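Local atomic coordinates of myosin-17 (Arabidopsis thaliana, PDB entry 7KFL), a protein that is a plant class XI myosin motor whose globular tail, the cargo-binding domain modelled here, probably recognises the cargo it carries along actin. Residues Leu23-Tyr37 / Ala75-Leu87. Numbering follows the deposited sequence.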
loop_
_atom_site.group_PDB
_atom_site.type_symbol
_atom_site.label_atom_id
_atom_site.label_comp_id
_atom_site.label_asym_id
_atom_site.label_seq_id
_atom_site.Cartn_x
_atom_site.Cartn_y
_atom_site.Cartn_z
ATOM N N LEU A 23 -20.849 -0.977 14.443
ATOM C CA LEU A 23 -20.636 -0.739 15.896
ATOM C C LEU A 23 -19.657 0.425 16.091
ATOM O O LEU A 23 -19.388 0.768 17.257
ATOM C CB LEU A 23 -20.120 -2.024 16.554
ATOM C CG LEU A 23 -21.031 -3.245 16.428
ATOM C CD1 LEU A 23 -20.545 -4.374 17.325
ATOM C CD2 LEU A 23 -22.477 -2.898 16.759
ATOM N N GLY A 24 -19.153 1.009 14.997
ATOM C CA GLY A 24 -18.276 2.194 15.022
ATOM C C GLY A 24 -17.081 1.992 15.936
ATOM O O GLY A 24 -16.525 0.878 15.941
ATOM N N TYR A 25 -16.703 3.028 16.688
ATOM C CA TYR A 25 -15.455 3.085 17.495
ATOM C C TYR A 25 -15.758 3.716 18.855
ATOM O O TYR A 25 -16.722 4.494 18.959
ATOM C CB TYR A 25 -14.369 3.842 16.723
ATOM C CG TYR A 25 -14.056 3.218 15.388
ATOM C CD1 TYR A 25 -14.788 3.537 14.255
ATOM C CD2 TYR A 25 -13.066 2.257 15.269
ATOM C CE1 TYR A 25 -14.530 2.934 13.035
ATOM C CE2 TYR A 25 -12.793 1.646 14.057
ATOM C CZ TYR A 25 -13.527 1.985 12.937
ATOM O OH TYR A 25 -13.256 1.384 11.744
ATOM N N ASN A 26 -14.960 3.365 19.866
ATOM C CA ASN A 26 -15.061 3.900 21.249
ATOM C C ASN A 26 -13.648 4.254 21.718
ATOM O O ASN A 26 -12.823 3.336 21.848
ATOM C CB ASN A 26 -15.764 2.914 22.184
ATOM C CG ASN A 26 -16.123 3.529 23.521
ATOM O OD1 ASN A 26 -15.246 3.813 24.333
ATOM N ND2 ASN A 26 -17.408 3.737 23.757
ATOM N N GLY A 27 -13.390 5.540 21.957
ATOM C CA GLY A 27 -12.027 6.097 22.009
ATOM C C GLY A 27 -11.423 6.094 20.618
ATOM O O GLY A 27 -11.960 6.806 19.746
ATOM N N ASP A 28 -10.379 5.291 20.400
ATOM C CA ASP A 28 -9.744 5.084 19.071
ATOM C C ASP A 28 -9.714 3.581 18.756
ATOM O O ASP A 28 -8.878 3.175 17.922
ATOM C CB ASP A 28 -8.347 5.714 19.029
ATOM C CG ASP A 28 -7.352 5.115 20.012
ATOM O OD1 ASP A 28 -7.779 4.724 21.121
ATOM O OD2 ASP A 28 -6.154 5.045 19.662
ATOM N N LYS A 29 -10.610 2.799 19.373
ATOM C CA LYS A 29 -10.575 1.310 19.368
ATOM C C LYS A 29 -11.783 0.766 18.606
ATOM O O LYS A 29 -12.906 1.216 18.824
ATOM C CB LYS A 29 -10.518 0.784 20.805
ATOM C CG LYS A 29 -9.656 1.609 21.752
ATOM C CD LYS A 29 -9.288 0.892 23.037
ATOM C CE LYS A 29 -8.528 1.765 24.015
ATOM N NZ LYS A 29 -7.062 1.603 23.876
ATOM N N PRO A 30 -11.586 -0.213 17.690
ATOM C CA PRO A 30 -12.689 -0.839 16.957
ATOM C C PRO A 30 -13.551 -1.674 17.917
ATOM O O PRO A 30 -13.002 -2.453 18.679
ATOM C CB PRO A 30 -11.985 -1.713 15.904
ATOM C CG PRO A 30 -10.566 -1.187 15.874
ATOM C CD PRO A 30 -10.290 -0.791 17.307
ATOM N N VAL A 31 -14.871 -1.482 17.870
ATOM C CA VAL A 31 -15.822 -2.062 18.863
ATOM C C VAL A 31 -16.054 -3.545 18.548
ATOM O O VAL A 31 -15.986 -4.351 19.495
ATOM C CB VAL A 31 -17.141 -1.267 18.921
ATOM C CG1 VAL A 31 -18.212 -2.008 19.706
ATOM C CG2 VAL A 31 -16.921 0.122 19.498
ATOM N N ALA A 32 -16.319 -3.893 17.281
ATOM C CA ALA A 32 -16.697 -5.263 16.850
ATOM C C ALA A 32 -15.610 -6.266 17.260
ATOM O O ALA A 32 -15.969 -7.346 17.765
ATOM C CB ALA A 32 -16.964 -5.302 15.363
ATOM N N ALA A 33 -14.335 -5.917 17.067
ATOM C CA ALA A 33 -13.167 -6.740 17.460
ATOM C C ALA A 33 -13.202 -7.007 18.971
ATOM O O ALA A 33 -12.932 -8.151 19.372
ATOM C CB ALA A 33 -11.888 -6.053 17.052
ATOM N N CYS A 34 -13.522 -5.986 19.774
ATOM C CA CYS A 34 -13.596 -6.060 21.259
ATOM C C CYS A 34 -14.804 -6.905 21.682
ATOM O O CYS A 34 -14.652 -7.730 22.602
ATOM C CB CYS A 34 -13.675 -4.671 21.883
ATOM S SG CYS A 34 -12.149 -3.712 21.698
ATOM N N VAL A 35 -15.954 -6.706 21.034
ATOM C CA VAL A 35 -17.211 -7.476 21.283
ATOM C C VAL A 35 -16.961 -8.951 20.947
ATOM O O VAL A 35 -17.322 -9.809 21.777
ATOM C CB VAL A 35 -18.393 -6.898 20.480
ATOM C CG1 VAL A 35 -19.585 -7.844 20.441
ATOM C CG2 VAL A 35 -18.812 -5.538 21.014
ATOM N N ILE A 36 -16.377 -9.230 19.776
ATOM C CA ILE A 36 -16.044 -10.609 19.304
ATOM C C ILE A 36 -15.155 -11.279 20.357
ATOM O O ILE A 36 -15.546 -12.351 20.855
ATOM C CB ILE A 36 -15.380 -10.588 17.909
ATOM C CG1 ILE A 36 -16.397 -10.289 16.805
ATOM C CG2 ILE A 36 -14.639 -11.890 17.636
ATOM C CD1 ILE A 36 -15.777 -9.839 15.502
ATOM N N TYR A 37 -14.017 -10.656 20.684
ATOM C CA TYR A 37 -12.971 -11.196 21.594
ATOM C C TYR A 37 -13.585 -11.596 22.940
ATOM O O TYR A 37 -13.282 -12.702 23.427
ATOM C CB TYR A 37 -11.854 -10.174 21.811
ATOM C CG TYR A 37 -10.756 -10.650 22.729
ATOM C CD1 TYR A 37 -9.963 -11.732 22.386
ATOM C CD2 TYR A 37 -10.512 -10.028 23.943
ATOM C CE1 TYR A 37 -8.957 -12.185 23.221
ATOM C CE2 TYR A 37 -9.506 -10.466 24.790
ATOM C CZ TYR A 37 -8.725 -11.549 24.428
ATOM O OH TYR A 37 -7.732 -11.990 25.250
ATOM N N ALA A 75 -12.135 -0.612 4.963
ATOM C CA ALA A 75 -11.411 0.233 5.944
ATOM C C ALA A 75 -11.858 -0.142 7.362
ATOM O O ALA A 75 -10.990 -0.233 8.260
ATOM C CB ALA A 75 -11.656 1.694 5.649
ATOM N N TYR A 76 -13.165 -0.369 7.537
ATOM C CA TYR A 76 -13.809 -0.781 8.811
ATOM C C TYR A 76 -13.222 -2.116 9.277
ATOM O O TYR A 76 -12.762 -2.206 10.432
ATOM C CB TYR A 76 -15.328 -0.886 8.642
ATOM C CG TYR A 76 -16.067 -1.255 9.903
ATOM C CD1 TYR A 76 -16.234 -0.334 10.927
ATOM C CD2 TYR A 76 -16.593 -2.524 10.084
ATOM C CE1 TYR A 76 -16.905 -0.663 12.095
ATOM C CE2 TYR A 76 -17.266 -2.871 11.245
ATOM C CZ TYR A 76 -17.423 -1.937 12.255
ATOM O OH TYR A 76 -18.084 -2.271 13.402
ATOM N N TRP A 77 -13.229 -3.119 8.393
ATOM C CA TRP A 77 -12.825 -4.516 8.714
ATOM C C TRP A 77 -11.298 -4.658 8.737
ATOM O O TRP A 77 -10.822 -5.629 9.350
ATOM C CB TRP A 77 -13.490 -5.516 7.760
ATOM C CG TRP A 77 -14.883 -5.857 8.185
ATOM C CD1 TRP A 77 -16.036 -5.683 7.478
ATOM C CD2 TRP A 77 -15.273 -6.396 9.460
ATOM N NE1 TRP A 77 -17.113 -6.098 8.213
ATOM C CE2 TRP A 77 -16.676 -6.538 9.435
ATOM C CE3 TRP A 77 -14.575 -6.779 10.611
ATOM C CZ2 TRP A 77 -17.387 -7.049 10.519
ATOM C CZ3 TRP A 77 -15.278 -7.287 11.681
ATOM C CH2 TRP A 77 -16.665 -7.419 11.632
ATOM N N LEU A 78 -10.558 -3.735 8.120
ATOM C CA LEU A 78 -9.081 -3.665 8.279
ATOM C C LEU A 78 -8.759 -3.304 9.734
ATOM O O LEU A 78 -7.981 -4.043 10.369
ATOM C CB LEU A 78 -8.487 -2.631 7.319
ATOM C CG LEU A 78 -6.968 -2.485 7.407
ATOM C CD1 LEU A 78 -6.277 -3.580 6.614
ATOM C CD2 LEU A 78 -6.520 -1.113 6.931
ATOM N N SER A 79 -9.347 -2.212 10.233
ATOM C CA SER A 79 -9.132 -1.681 11.606
ATOM C C SER A 79 -9.547 -2.726 12.650
ATOM O O SER A 79 -8.811 -2.887 13.643
ATOM C CB SER A 79 -9.866 -0.386 11.807
ATOM O OG SER A 79 -9.429 0.259 12.995
ATOM N N ASN A 80 -10.667 -3.419 12.420
ATOM C CA ASN A 80 -11.230 -4.439 13.347
ATOM C C ASN A 80 -10.368 -5.706 13.329
ATOM O O ASN A 80 -10.038 -6.207 14.423
ATOM C CB ASN A 80 -12.690 -4.763 13.021
ATOM C CG ASN A 80 -13.651 -3.852 13.752
ATOM O OD1 ASN A 80 -13.875 -4.022 14.948
ATOM N ND2 ASN A 80 -14.203 -2.872 13.055
ATOM N N SER A 81 -10.032 -6.217 12.141
ATOM C CA SER A 81 -9.220 -7.447 11.956
ATOM C C SER A 81 -7.856 -7.270 12.631
ATOM O O SER A 81 -7.429 -8.194 13.348
ATOM C CB SER A 81 -9.069 -7.792 10.501
ATOM O OG SER A 81 -10.340 -7.940 9.890
ATOM N N ALA A 82 -7.211 -6.122 12.410
ATOM C CA ALA A 82 -5.886 -5.777 12.975
ATOM C C ALA A 82 -5.947 -5.848 14.507
ATOM O O ALA A 82 -5.052 -6.480 15.099
ATOM C CB ALA A 82 -5.452 -4.413 12.490
ATOM N N THR A 83 -6.974 -5.247 15.118
ATOM C CA THR A 83 -7.157 -5.186 16.595
ATOM C C THR A 83 -7.483 -6.587 17.132
ATOM O O THR A 83 -6.916 -6.950 18.183
ATOM C CB THR A 83 -8.220 -4.154 16.996
ATOM O OG1 THR A 83 -7.867 -2.909 16.395
ATOM C CG2 THR A 83 -8.336 -3.975 18.495
ATOM N N LEU A 84 -8.348 -7.345 16.447
ATOM C CA LEU A 84 -8.732 -8.716 16.877
ATOM C C LEU A 84 -7.499 -9.627 16.837
ATOM O O LEU A 84 -7.289 -10.364 17.819
ATOM C CB LEU A 84 -9.853 -9.269 15.990
ATOM C CG LEU A 84 -10.396 -10.637 16.407
ATOM C CD1 LEU A 84 -10.563 -10.742 17.921
ATOM C CD2 LEU A 84 -11.720 -10.930 15.713
ATOM N N LEU A 85 -6.722 -9.574 15.748
ATOM C CA LEU A 85 -5.492 -10.393 15.561
ATOM C C LEU A 85 -4.453 -10.019 16.627
ATOM O O LEU A 85 -3.767 -10.937 17.117
ATOM C CB LEU A 85 -4.944 -10.189 14.146
ATOM C CG LEU A 85 -5.588 -11.065 13.074
ATOM C CD1 LEU A 85 -5.320 -10.514 11.682
ATOM C CD2 LEU A 85 -5.104 -12.504 13.182
ATOM N N LEU A 86 -4.347 -8.731 16.968
ATOM C CA LEU A 86 -3.437 -8.212 18.027
ATOM C C LEU A 86 -3.783 -8.891 19.359
ATOM O O LEU A 86 -2.848 -9.338 20.052
ATOM C CB LEU A 86 -3.579 -6.683 18.102
ATOM C CG LEU A 86 -2.671 -5.929 19.080
ATOM C CD1 LEU A 86 -3.415 -5.546 20.351
ATOM C CD2 LEU A 86 -1.405 -6.702 19.416
ATOM N N LEU A 87 -5.077 -8.996 19.681
ATOM C CA LEU A 87 -5.585 -9.647 20.920
ATOM C C LEU A 87 -5.285 -11.149 20.856
ATOM O O LEU A 87 -4.717 -11.673 21.835
ATOM C CB LEU A 87 -7.090 -9.387 21.058
ATOM C CG LEU A 87 -7.506 -7.924 21.201
ATOM C CD1 LEU A 87 -8.984 -7.746 20.887
ATOM C CD2 LEU A 87 -7.186 -7.397 22.591
HETATM O O HOH W 1 -16.416 -1.607 15.278
#
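Asn80 reaches from helix 75-87 to the start of helix 31-37, where its OD1 takes the backbone N-H of Ala33 at 2.9 Å. The side chain can be followed outward. CB leaves alongside the partner segment, and CG stands roughly a right angle round from the backbone N (chi1 -89°), which carries the amide to that segment. Asn80 CG then lies 3.5 Å from Pro30 CB. OD1 sits against that same CB and the methyl of Ala32, and its donor is tilted 21° from the carbonyl plane. Asn80 ND2 turns back along its own helix to the carbonyl O of Tyr76, 3.1 Å away, approaching from above the carbonyl plane, and lies over the centre of one face of the Tyr76 ring. With both ends of the amide bonded, its flip is fixed.

Beside it, a water gives hydrogen bonds to Gly24 O and Tyr76 OH, accepts one from Ala32 N, and has a weak one from ND2. The phenol oxygen of Tyr76 also accepts Leu23 N at 3.2 Å. An alanine in place of Asn80 would probably leave Ala33 N without its acceptor and the Tyr76 ring without the amide that covers one face.

Pro30 CG and CD abut Thr83 OG1, which hydrogen-bonds Ser79 O. Tyr25 slides past Tyr76, the Tyr25 hydroxyl hydrogen-bonded to Asn232 OD1. Further along, the contact turns apolar: Ile36 CG2 packs on Leu84 CD2 at 3.6 Å, and Leu87 CB makes a CH-pi contact over the face of Tyr37. The axes of the short helical segments 31-37 and 75-87 approach to 8.2 Å, 38° apart. A side-chain oxygen of one helix thus accepts a first-turn N-H of another, joining a beta hairpin and the helix after it to helix 71-89 in the helical globular tail of a class XI myosin.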